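Local coordinates for protein methanogen homoaconitase large subunit (Methanocaldococcus jannaschii, PDB 4KP2) that catalyses, as the large subunit of an iron-sulfur hydro-lyase, the dehydration of homocitrate to cis-homoaconitate and its hydration to homoisocitrate, at residues V47-T52 and M159-Y163; G115-Q121 and A354-V358; P130-G136 and G148-F154; H140-A146 and C229-E234. One frame throughout, in Å; residues are numbered along the deposited sequence.

Contact 1: V47-T52 and M159-Y163; sequences VDLAMT and MAYIY
Thr52 and Ala50 on strand 49-53 meet Tyr163 on helix 156-165 in a buried strand-helix contact, where the helix lies against one face of a parallel sheet. The two short axes run 9.4 Å apart, their directions 138° from each other. The polar point is a short hydrogen bond of 2.5 Å between Thr52 OG1 and Tyr163 OH; either hydroxyl could give the proton. OG1 lies in the plane of the tyrosine ring, at its edge, and also bonds the hydroxyl of Thr57. Thr52 and Tyr163 reach for each other from opposite directions. Ala50 CB sits beside the same ring, 3.5 Å from Tyr163 CE1. A phenylalanine in place of Tyr163 would probably leave Thr52 without this hydroxyl partner and let the ring shift against Ala50. One turn back, Met159 bends at chi2 and chi3, which brings SD within 3.7 Å of Thr52 CG2. At the other end Val47 and Ile162 cross at about a right angle, with Val47 CG2 3.6 Å from Ile162 CG2. Ile162 CG2, anti to its own backbone N, is the branch turned to the valine. Leu49 and Met51 point to the other side, where helix 119-126 lies. Helices thus flank both faces of strand 49-53, as expected of an alpha-beta-alpha three-layer sandwich.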
loop_
_atom_site.group_PDB
_atom_site.type_symbol
_atom_site.label_atom_id
_atom_site.label_comp_id
_atom_site.label_asym_id
_atom_site.label_seq_id
_atom_site.Cartn_x
_atom_site.Cartn_y
_atom_site.Cartn_z
ATOM N N VAL A 47 8.009 -18.617 29.562
ATOM C CA VAL A 47 8.153 -17.703 28.434
ATOM C C VAL A 47 8.132 -16.241 28.871
ATOM O O VAL A 47 7.244 -15.812 29.609
ATOM C CB VAL A 47 7.061 -17.950 27.377
ATOM C CG1 VAL A 47 7.256 -17.034 26.180
ATOM C CG2 VAL A 47 7.081 -19.406 26.943
ATOM N N ASP A 48 9.122 -15.482 28.410
ATOM C CA ASP A 48 9.240 -14.069 28.754
ATOM C C ASP A 48 8.440 -13.180 27.807
ATOM O O ASP A 48 8.027 -12.083 28.176
ATOM C CB ASP A 48 10.707 -13.640 28.742
ATOM C CG ASP A 48 11.504 -14.263 29.864
ATOM O OD1 ASP A 48 10.967 -14.357 30.986
ATOM O OD2 ASP A 48 12.664 -14.659 29.624
ATOM N N LEU A 49 8.228 -13.656 26.585
ATOM C CA LEU A 49 7.542 -12.862 25.573
ATOM C C LEU A 49 6.837 -13.745 24.546
ATOM O O LEU A 49 7.457 -14.606 23.924
ATOM C CB LEU A 49 8.538 -11.934 24.875
ATOM C CG LEU A 49 7.974 -10.717 24.141
ATOM C CD1 LEU A 49 7.258 -9.805 25.121
ATOM C CD2 LEU A 49 9.084 -9.968 23.421
ATOM N N ALA A 50 5.538 -13.525 24.373
ATOM C CA ALA A 50 4.746 -14.294 23.418
ATOM C C ALA A 50 4.090 -13.377 22.390
ATOM O O ALA A 50 3.481 -12.368 22.745
ATOM C CB ALA A 50 3.698 -15.122 24.144
ATOM N N MET A 51 4.213 -13.730 21.115
ATOM C CA MET A 51 3.709 -12.879 20.041
ATOM C C MET A 51 3.087 -13.650 18.879
ATOM O O MET A 51 3.647 -14.636 18.400
ATOM C CB MET A 51 4.818 -11.953 19.531
ATOM C CG MET A 51 4.581 -11.393 18.137
ATOM S SD MET A 51 5.492 -12.295 16.868
ATOM C CE MET A 51 4.228 -12.457 15.610
ATOM N N THR A 52 1.921 -13.189 18.434
ATOM C CA THR A 52 1.270 -13.723 17.243
ATOM C C THR A 52 0.772 -12.582 16.360
ATOM O O THR A 52 0.357 -11.535 16.860
ATOM C CB THR A 52 0.089 -14.641 17.598
ATOM O OG1 THR A 52 -0.748 -13.994 18.565
ATOM C CG2 THR A 52 0.590 -15.959 18.170
ATOM N N MET A 159 1.310 -22.044 20.396
ATOM C CA MET A 159 1.112 -20.659 20.805
ATOM C C MET A 159 -0.065 -20.521 21.765
ATOM O O MET A 159 -0.067 -19.651 22.633
ATOM C CB MET A 159 0.920 -19.753 19.586
ATOM C CG MET A 159 2.211 -19.394 18.854
ATOM S SD MET A 159 3.179 -18.113 19.675
ATOM C CE MET A 159 4.267 -19.087 20.721
ATOM N N ALA A 160 -1.062 -21.384 21.599
ATOM C CA ALA A 160 -2.214 -21.400 22.493
ATOM C C ALA A 160 -1.815 -21.953 23.856
ATOM O O ALA A 160 -2.254 -21.456 24.894
ATOM C CB ALA A 160 -3.339 -22.224 21.894
ATOM N N TYR A 161 -0.982 -22.989 23.837
ATOM C CA TYR A 161 -0.473 -23.609 25.054
ATOM C C TYR A 161 0.326 -22.600 25.869
ATOM O O TYR A 161 0.155 -22.486 27.084
ATOM C CB TYR A 161 0.407 -24.809 24.696
ATOM C CG TYR A 161 0.950 -25.567 25.886
ATOM C CD1 TYR A 161 0.222 -26.596 26.469
ATOM C CD2 TYR A 161 2.197 -25.264 26.418
ATOM C CE1 TYR A 161 0.717 -27.294 27.554
ATOM C CE2 TYR A 161 2.699 -25.955 27.503
ATOM C CZ TYR A 161 1.956 -26.970 28.066
ATOM O OH TYR A 161 2.453 -27.661 29.145
ATOM N N ILE A 162 1.198 -21.867 25.186
ATOM C CA ILE A 162 2.028 -20.854 25.825
ATOM C C ILE A 162 1.182 -19.687 26.330
ATOM O O ILE A 162 1.427 -19.152 27.411
ATOM C CB ILE A 162 3.121 -20.349 24.861
ATOM C CG1 ILE A 162 4.137 -21.462 24.596
ATOM C CG2 ILE A 162 3.816 -19.119 25.421
ATOM C CD1 ILE A 162 5.257 -21.064 23.670
ATOM N N TYR A 163 0.176 -19.309 25.547
ATOM C CA TYR A 163 -0.737 -18.237 25.933
ATOM C C TYR A 163 -1.491 -18.561 27.218
ATOM O O TYR A 163 -1.908 -17.660 27.944
ATOM C CB TYR A 163 -1.739 -17.950 24.812
ATOM C CG TYR A 163 -1.247 -16.972 23.770
ATOM C CD1 TYR A 163 -0.078 -16.247 23.966
ATOM C CD2 TYR A 163 -1.960 -16.762 22.597
ATOM C CE1 TYR A 163 0.371 -15.348 23.018
ATOM C CE2 TYR A 163 -1.519 -15.865 21.643
ATOM C CZ TYR A 163 -0.352 -15.160 21.859
ATOM O OH TYR A 163 0.094 -14.264 20.916
#

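Contact 2: G115-Q121 and A354-V358; sequences GEGICHQ and ASKKV
Ala354 O takes the backbone N-H of Ile118 at 2.7 Å, in a nearly straight bond of 166°. The pair belongs to a single beta bridge, Gly117 with Ser355, that joins two chain segments just before the helices they start. The second bond of the bridge runs from Lys356 N to Glu116 O at 2.9 Å and is more bent. Gly117 has to be glycine here: a CB would run into Ser355 CA and Ala354 O. Ser355 is the N-cap of helix 356-363. Its OG lies anti to its own N (chi1 177°) and accepts a long bond from Lys357 N, while Glu125 gives it a further partner. Gln121 lays its CG 3.6 Å from Ser355 CB, and its amide end is held by Glu125 and Arg327. Ile118 CD1 rests on Ala354 CB; the Ile118 side chain is also about 4 Å from those of Cys323 and Cys383, predicted ligands of the [4Fe-4S] cluster. The bridge thus joins the chain after strand 111-112 to that after strand 348-351, strands of two different parallel sheets, beside that probable site. Glu116 and Lys356 lie side by side, with Glu116 OE2 4.1 Å from Lys356 NZ, too far for a salt bridge.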
loop_
_atom_site.group_PDB
_atom_site.type_symbol
_atom_site.label_atom_id
_atom_site.label_comp_id
_atom_site.label_asym_id
_atom_site.label_seq_id
_atom_site.Cartn_x
_atom_site.Cartn_y
_atom_site.Cartn_z
ATOM N N GLY A 115 -0.114 -0.888 10.105
ATOM C CA GLY A 115 0.658 0.313 9.852
ATOM C C GLY A 115 1.755 0.511 10.878
ATOM O O GLY A 115 2.719 1.236 10.636
ATOM N N GLU A 116 1.603 -0.137 12.029
ATOM C CA GLU A 116 2.592 -0.050 13.096
ATOM C C GLU A 116 3.918 -0.665 12.666
ATOM O O GLU A 116 4.986 -0.223 13.093
ATOM C CB GLU A 116 2.079 -0.734 14.365
ATOM C CG GLU A 116 0.945 0.006 15.062
ATOM C CD GLU A 116 1.428 1.201 15.861
ATOM O OE1 GLU A 116 2.658 1.372 15.997
ATOM O OE2 GLU A 116 0.577 1.969 16.356
ATOM N N GLY A 117 3.845 -1.685 11.817
ATOM C CA GLY A 117 5.040 -2.301 11.272
ATOM C C GLY A 117 5.077 -3.808 11.428
ATOM O O GLY A 117 4.152 -4.413 11.973
ATOM N N ILE A 118 6.156 -4.412 10.939
ATOM C CA ILE A 118 6.347 -5.854 11.022
ATOM C C ILE A 118 6.430 -6.296 12.479
ATOM O O ILE A 118 7.002 -5.597 13.315
ATOM C CB ILE A 118 7.619 -6.290 10.267
ATOM C CG1 ILE A 118 7.598 -5.744 8.838
ATOM C CG2 ILE A 118 7.754 -7.805 10.250
ATOM C CD1 ILE A 118 8.819 -6.104 8.033
ATOM N N CYS A 119 5.843 -7.452 12.770
ATOM C CA CYS A 119 5.789 -7.995 14.124
ATOM C C CYS A 119 7.163 -8.111 14.778
ATOM O O CYS A 119 7.338 -7.741 15.938
ATOM C CB CYS A 119 5.108 -9.364 14.111
ATOM S SG CYS A 119 5.939 -10.595 13.075
ATOM N N HIS A 120 8.132 -8.627 14.032
ATOM C CA HIS A 120 9.479 -8.806 14.559
ATOM C C HIS A 120 10.192 -7.472 14.744
ATOM O O HIS A 120 10.979 -7.304 15.675
ATOM C CB HIS A 120 10.298 -9.716 13.644
ATOM C CG HIS A 120 9.745 -11.103 13.525
ATOM N ND1 HIS A 120 9.154 -11.758 14.579
ATOM C CD2 HIS A 120 9.692 -11.951 12.471
ATOM C CE1 HIS A 120 8.759 -12.957 14.183
ATOM N NE2 HIS A 120 9.073 -13.098 12.910
ATOM N N GLN A 121 9.915 -6.526 13.853
ATOM C CA GLN A 121 10.525 -5.205 13.933
ATOM C C GLN A 121 9.996 -4.435 15.139
ATOM O O GLN A 121 10.757 -3.784 15.852
ATOM C CB GLN A 121 10.276 -4.416 12.647
ATOM C CG GLN A 121 10.963 -3.061 12.613
ATOM C CD GLN A 121 12.475 -3.169 12.637
ATOM O OE1 GLN A 121 13.049 -4.153 12.169
ATOM N NE2 GLN A 121 13.132 -2.153 13.187
ATOM N N ALA A 354 9.893 -1.322 7.302
ATOM C CA ALA A 354 9.630 -2.404 8.245
ATOM C C ALA A 354 8.787 -1.967 9.439
ATOM O O ALA A 354 8.189 -2.801 10.119
ATOM C CB ALA A 354 10.934 -3.023 8.718
ATOM N N SER A 355 8.734 -0.664 9.693
ATOM C CA SER A 355 8.013 -0.162 10.858
ATOM C C SER A 355 7.398 1.214 10.637
ATOM O O SER A 355 7.614 1.849 9.605
ATOM C CB SER A 355 8.935 -0.122 12.079
ATOM O OG SER A 355 8.269 0.432 13.201
ATOM N N LYS A 356 6.621 1.657 11.620
ATOM C CA LYS A 356 6.025 2.986 11.606
ATOM C C LYS A 356 7.076 4.021 11.982
ATOM O O LYS A 356 7.142 5.100 11.393
ATOM C CB LYS A 356 4.856 3.047 12.587
ATOM C CG LYS A 356 4.321 4.445 12.843
ATOM C CD LYS A 356 3.227 4.423 13.896
ATOM C CE LYS A 356 2.809 5.828 14.296
ATOM N NZ LYS A 356 1.741 5.813 15.333
ATOM N N LYS A 357 7.895 3.678 12.970
ATOM C CA LYS A 357 8.975 4.548 13.413
ATOM C C LYS A 357 9.995 4.733 12.298
ATOM O O LYS A 357 10.455 5.845 12.044
ATOM C CB LYS A 357 9.654 3.972 14.656
ATOM C CG LYS A 357 10.786 4.830 15.190
ATOM C CD LYS A 357 11.466 4.167 16.374
ATOM C CE LYS A 357 10.500 3.972 17.528
ATOM N NZ LYS A 357 11.151 3.299 18.684
ATOM N N VAL A 358 10.339 3.632 11.636
ATOM C CA VAL A 358 11.267 3.660 10.512
ATOM C C VAL A 358 10.708 4.513 9.377
ATOM O O VAL A 358 11.435 5.276 8.743
ATOM C CB VAL A 358 11.559 2.238 9.992
ATOM C CG1 VAL A 358 12.431 2.285 8.746
ATOM C CG2 VAL A 358 12.219 1.405 11.080
#

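Contact 3: P130-G136 and G148-F154; sequences PNMFVAG and GAFATGF
Asn131, just after Pro130, starts the pairing: its N gives a hydrogen bond to Gly148 O at 3.0 Å. Its side-chain amide turns to Glu269 O instead. Met132 O next receives a weak bond from Phe150 N, and Met132 CB meets Ala149 CB. From Phe133 on, the two strands run parallel. Phe133 and Phe150 point the same way from one face of the sheet, with CG anti to N in both. Their rings meet rim to rim, planes 13° apart, and Phe133 CE1 comes 3.4 Å from Phe150 CD2. Val134 has its N bonded to Phe150 O and its O to Thr152 N. On the opposite face Val134 CB packs 3.7 Å from Ala151 CB. Ala135 returns to the phenylalanine face, where its CB touches Phe154 CE2 at 3.6 Å. Gly136 ends the strand: its N bonds Thr152 O, and its O takes Phe154 N at 2.7 Å and 170°. Helix 156-165 packs on Ala135 and Phe154, and helix 24-33 on Phe150. Strand 150-153 is an outermost strand, within this chain, of the parallel sheet with order 3-2-1-4-5, the middle layer of an alpha-beta-alpha sandwich.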
loop_
_atom_site.group_PDB
_atom_site.type_symbol
_atom_site.label_atom_id
_atom_site.label_comp_id
_atom_site.label_asym_id
_atom_site.label_seq_id
_atom_site.Cartn_x
_atom_site.Cartn_y
_atom_site.Cartn_z
ATOM N N PRO A 130 17.716 -8.855 26.282
ATOM C CA PRO A 130 18.675 -9.965 26.318
ATOM C C PRO A 130 18.306 -11.028 27.351
ATOM O O PRO A 130 17.572 -10.742 28.296
ATOM C CB PRO A 130 19.982 -9.276 26.716
ATOM C CG PRO A 130 19.840 -7.895 26.192
ATOM C CD PRO A 130 18.389 -7.548 26.373
ATOM N N ASN A 131 18.808 -12.245 27.144
ATOM C CA ASN A 131 18.581 -13.382 28.042
ATOM C C ASN A 131 17.131 -13.867 28.116
ATOM O O ASN A 131 16.820 -14.797 28.861
ATOM C CB ASN A 131 19.120 -13.095 29.449
ATOM C CG ASN A 131 20.571 -12.663 29.440
ATOM O OD1 ASN A 131 21.327 -13.001 28.530
ATOM N ND2 ASN A 131 20.968 -11.908 30.457
ATOM N N MET A 132 16.250 -13.246 27.338
ATOM C CA MET A 132 14.840 -13.621 27.330
ATOM C C MET A 132 14.596 -14.957 26.637
ATOM O O MET A 132 15.474 -15.494 25.962
ATOM C CB MET A 132 13.999 -12.550 26.633
ATOM C CG MET A 132 13.491 -11.440 27.534
ATOM S SD MET A 132 12.285 -10.410 26.674
ATOM C CE MET A 132 11.828 -9.255 27.962
ATOM N N PHE A 133 13.392 -15.485 26.822
ATOM C CA PHE A 133 12.909 -16.601 26.023
ATOM C C PHE A 133 11.716 -16.105 25.219
ATOM O O PHE A 133 10.614 -15.966 25.750
ATOM C CB PHE A 133 12.500 -17.774 26.911
ATOM C CG PHE A 133 12.003 -18.968 26.145
ATOM C CD1 PHE A 133 12.886 -19.925 25.678
ATOM C CD2 PHE A 133 10.652 -19.132 25.891
ATOM C CE1 PHE A 133 12.432 -21.024 24.974
ATOM C CE2 PHE A 133 10.193 -20.228 25.184
ATOM C CZ PHE A 133 11.085 -21.175 24.726
ATOM N N VAL A 134 11.941 -15.827 23.941
ATOM C CA VAL A 134 10.910 -15.231 23.099
ATOM C C VAL A 134 10.205 -16.258 22.218
ATOM O O VAL A 134 10.815 -16.871 21.344
ATOM C CB VAL A 134 11.486 -14.108 22.217
ATOM C CG1 VAL A 134 10.400 -13.520 21.328
ATOM C CG2 VAL A 134 12.117 -13.030 23.080
ATOM N N ALA A 135 8.911 -16.436 22.458
ATOM C CA ALA A 135 8.105 -17.358 21.671
ATOM C C ALA A 135 7.224 -16.581 20.704
ATOM O O ALA A 135 6.617 -15.577 21.075
ATOM C CB ALA A 135 7.259 -18.222 22.582
ATOM N N GLY A 136 7.153 -17.046 19.463
ATOM C CA GLY A 136 6.390 -16.345 18.450
ATOM C C GLY A 136 5.664 -17.252 17.477
ATOM O O GLY A 136 6.145 -18.331 17.133
ATOM N N GLY A 148 20.606 -11.511 22.064
ATOM C CA GLY A 148 21.213 -12.446 22.991
ATOM C C GLY A 148 20.156 -13.207 23.763
ATOM O O GLY A 148 20.362 -13.591 24.914
ATOM N N ALA A 149 19.012 -13.420 23.122
ATOM C CA ALA A 149 17.908 -14.135 23.744
ATOM C C ALA A 149 17.507 -15.341 22.907
ATOM O O ALA A 149 17.549 -15.298 21.680
ATOM C CB ALA A 149 16.721 -13.207 23.938
ATOM N N PHE A 150 17.122 -16.420 23.579
ATOM C CA PHE A 150 16.689 -17.627 22.891
ATOM C C PHE A 150 15.280 -17.433 22.343
ATOM O O PHE A 150 14.310 -17.384 23.098
ATOM C CB PHE A 150 16.734 -18.828 23.836
ATOM C CG PHE A 150 16.483 -20.142 23.157
ATOM C CD1 PHE A 150 17.528 -20.866 22.607
ATOM C CD2 PHE A 150 15.201 -20.654 23.065
ATOM C CE1 PHE A 150 17.296 -22.076 21.979
ATOM C CE2 PHE A 150 14.963 -21.860 22.437
ATOM C CZ PHE A 150 16.012 -22.573 21.895
ATOM N N ALA A 151 15.175 -17.324 21.023
ATOM C CA ALA A 151 13.892 -17.061 20.384
ATOM C C ALA A 151 13.594 -18.049 19.263
ATOM O O ALA A 151 14.383 -18.201 18.331
ATOM C CB ALA A 151 13.847 -15.635 19.861
ATOM N N THR A 152 12.449 -18.719 19.360
ATOM C CA THR A 152 12.034 -19.688 18.352
ATOM C C THR A 152 10.583 -19.472 17.939
ATOM O O THR A 152 9.833 -18.767 18.613
ATOM C CB THR A 152 12.195 -21.136 18.854
ATOM O OG1 THR A 152 11.522 -21.284 20.111
ATOM C CG2 THR A 152 13.666 -21.483 19.029
ATOM N N GLY A 153 10.192 -20.085 16.826
ATOM C CA GLY A 153 8.839 -19.959 16.319
ATOM C C GLY A 153 7.986 -21.178 16.604
ATOM O O GLY A 153 8.449 -22.313 16.507
ATOM N N PHE A 154 6.727 -20.939 16.956
ATOM C CA PHE A 154 5.803 -22.020 17.272
ATOM C C PHE A 154 4.570 -21.975 16.379
ATOM O O PHE A 154 4.263 -20.945 15.780
ATOM C CB PHE A 154 5.379 -21.944 18.738
ATOM C CG PHE A 154 6.509 -22.140 19.707
ATOM C CD1 PHE A 154 6.816 -23.403 20.180
ATOM C CD2 PHE A 154 7.266 -21.064 20.144
ATOM C CE1 PHE A 154 7.858 -23.591 21.071
ATOM C CE2 PHE A 154 8.307 -21.246 21.035
ATOM C CZ PHE A 154 8.603 -22.512 21.499
#

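Contact 4: H140-A146 and C229-E234; sequences HTCTHGA and CNMAIE
His140 keeps its ring on the side of its own backbone N (chi1 -65°), and Glu234 bends at chi2 (-62°), which brings its carboxylate to the ring. The two side chains cross at about a right angle, yet ring and carboxylate are nearly coplanar, 16° apart. NE2 of His140 gives its hydrogen to Glu234 OE2 at 2.7 Å. Asn230 O lies in the ring plane at another point of the edge, 3.3 Å from His140 CD2. Ile233 CG2 also touches the ring. A leucine in place of His140 would probably leave the buried carboxylate of Glu234 without this donor and free to turn. Thr143 and Asn230 lie side by side. Thr143 OG1 gives a bond to His140 O at 2.8 Å and receives a weak one from Asn230 ND2. Asn230 OD1 is held by Asn405, and the same side chain touches Cys323, a predicted cluster ligand, which places the contact beside the probable [4Fe-4S] site. Cys142 SG packs 3.8 Å from Ala232 CB, and Cys229 SG lies 3.9 Å from Ala146 CB. The 140-146 segment belongs to the connection between strands 133-136 and 150-153; it packs on the end of helix 222-230, while His140, Thr141 and His144 touch helix 119-126.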
loop_
_atom_site.group_PDB
_atom_site.type_symbol
_atom_site.label_atom_id
_atom_site.label_comp_id
_atom_site.label_asym_id
_atom_site.label_seq_id
_atom_site.Cartn_x
_atom_site.Cartn_y
_atom_site.Cartn_z
ATOM N N HIS A 140 10.001 -16.931 11.695
ATOM C CA HIS A 140 11.196 -16.096 11.767
ATOM C C HIS A 140 11.299 -15.349 13.093
ATOM O O HIS A 140 11.748 -14.204 13.138
ATOM C CB HIS A 140 11.237 -15.109 10.600
ATOM C CG HIS A 140 11.380 -15.764 9.263
ATOM N ND1 HIS A 140 10.301 -16.239 8.547
ATOM C CD2 HIS A 140 12.474 -16.030 8.512
ATOM C CE1 HIS A 140 10.725 -16.764 7.413
ATOM N NE2 HIS A 140 12.041 -16.651 7.367
ATOM N N THR A 141 10.885 -16.007 14.170
ATOM C CA THR A 141 11.018 -15.449 15.509
ATOM C C THR A 141 12.483 -15.514 15.937
ATOM O O THR A 141 12.903 -14.836 16.874
ATOM C CB THR A 141 10.130 -16.207 16.517
ATOM O OG1 THR A 141 8.813 -16.355 15.973
ATOM C CG2 THR A 141 10.042 -15.458 17.840
ATOM N N CYS A 142 13.261 -16.318 15.219
ATOM C CA CYS A 142 14.688 -16.480 15.486
ATOM C C CYS A 142 15.473 -15.180 15.306
ATOM O O CYS A 142 16.632 -15.086 15.713
ATOM C CB CYS A 142 15.273 -17.568 14.584
ATOM S SG CYS A 142 14.970 -17.313 12.817
ATOM N N THR A 143 14.835 -14.186 14.694
ATOM C CA THR A 143 15.442 -12.878 14.470
ATOM C C THR A 143 15.879 -12.227 15.780
ATOM O O THR A 143 16.897 -11.536 15.834
ATOM C CB THR A 143 14.456 -11.936 13.745
ATOM O OG1 THR A 143 13.987 -12.561 12.544
ATOM C CG2 THR A 143 15.121 -10.612 13.397
ATOM N N HIS A 144 15.115 -12.474 16.840
ATOM C CA HIS A 144 15.342 -11.831 18.130
ATOM C C HIS A 144 16.473 -12.475 18.925
ATOM O O HIS A 144 16.623 -12.223 20.121
ATOM C CB HIS A 144 14.052 -11.835 18.949
ATOM C CG HIS A 144 12.856 -11.362 18.181
ATOM N ND1 HIS A 144 12.675 -10.042 17.830
ATOM C CD2 HIS A 144 11.790 -12.034 17.691
ATOM C CE1 HIS A 144 11.544 -9.921 17.158
ATOM N NE2 HIS A 144 10.986 -11.113 17.060
ATOM N N GLY A 145 17.265 -13.304 18.256
ATOM C CA GLY A 145 18.442 -13.889 18.869
ATOM C C GLY A 145 19.609 -12.928 18.778
ATOM O O GLY A 145 20.684 -13.181 19.323
ATOM N N ALA A 146 19.390 -11.815 18.084
ATOM C CA ALA A 146 20.410 -10.788 17.929
ATOM C C ALA A 146 20.544 -9.964 19.204
ATOM O O ALA A 146 21.506 -9.214 19.374
ATOM C CB ALA A 146 20.079 -9.892 16.750
ATOM N N CYS A 229 20.433 -13.321 12.260
ATOM C CA CYS A 229 19.587 -14.200 13.060
ATOM C C CYS A 229 18.249 -14.473 12.384
ATOM O O CYS A 229 17.560 -15.433 12.723
ATOM C CB CYS A 229 19.362 -13.606 14.452
ATOM S SG CYS A 229 20.863 -13.443 15.442
ATOM N N ASN A 230 17.887 -13.624 11.428
ATOM C CA ASN A 230 16.619 -13.766 10.722
ATOM C C ASN A 230 16.622 -14.947 9.757
ATOM O O ASN A 230 15.608 -15.627 9.589
ATOM C CB ASN A 230 16.278 -12.481 9.964
ATOM C CG ASN A 230 14.929 -12.550 9.274
ATOM O OD1 ASN A 230 14.806 -13.090 8.174
ATOM N ND2 ASN A 230 13.909 -11.998 9.919
ATOM N N MET A 231 17.769 -15.187 9.130
ATOM C CA MET A 231 17.886 -16.232 8.121
ATOM C C MET A 231 18.366 -17.545 8.728
ATOM O O MET A 231 18.984 -18.361 8.047
ATOM C CB MET A 231 18.850 -15.794 7.021
ATOM C CG MET A 231 18.584 -14.405 6.470
ATOM S SD MET A 231 17.863 -14.442 4.820
ATOM C CE MET A 231 19.094 -15.401 3.940
ATOM N N ALA A 232 18.080 -17.744 10.011
ATOM C CA ALA A 232 18.496 -18.959 10.701
ATOM C C ALA A 232 17.630 -20.148 10.297
ATOM O O ALA A 232 18.131 -21.256 10.104
ATOM C CB ALA A 232 18.454 -18.755 12.207
ATOM N N ILE A 233 16.328 -19.909 10.170
ATOM C CA ILE A 233 15.382 -20.956 9.801
ATOM C C ILE A 233 15.593 -21.409 8.355
ATOM O O ILE A 233 15.292 -22.549 7.997
ATOM C CB ILE A 233 13.921 -20.488 10.009
ATOM C CG1 ILE A 233 12.937 -21.631 9.750
ATOM C CG2 ILE A 233 13.605 -19.290 9.126
ATOM C CD1 ILE A 233 13.176 -22.845 10.617
ATOM N N GLU A 234 16.135 -20.517 7.532
ATOM C CA GLU A 234 16.376 -20.817 6.125
ATOM C C GLU A 234 17.476 -21.859 5.958
ATOM O O GLU A 234 17.618 -22.462 4.896
ATOM C CB GLU A 234 16.734 -19.542 5.360
ATOM C CG GLU A 234 15.736 -18.410 5.547
ATOM C CD GLU A 234 14.346 -18.763 5.050
ATOM O OE1 GLU A 234 14.235 -19.575 4.107
ATOM O OE2 GLU A 234 13.363 -18.227 5.603
#

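In the fold
From the N terminus, 47-52 opens contact 1, which closes at 159-163 and ties strand 49-53 to helix 156-165. Contact 2 opens at 115-121 and closes last, at 354-358, joining the helix 119-126 region to the start of helix 356-363. Contacts 3 and 4 fall wholly between its two ends. Contact 3 also lies within the span of contact 1 and pairs the strand next to 49-53 with the sheet's last strand. Contact 4 begins in the connection between those strands and closes at 229-234. It therefore crosses contacts 1 and 3, and contact 1 crosses contact 2. Thr141 touches Ala151, and Met51 touches Cys119, joining neighbouring contacts.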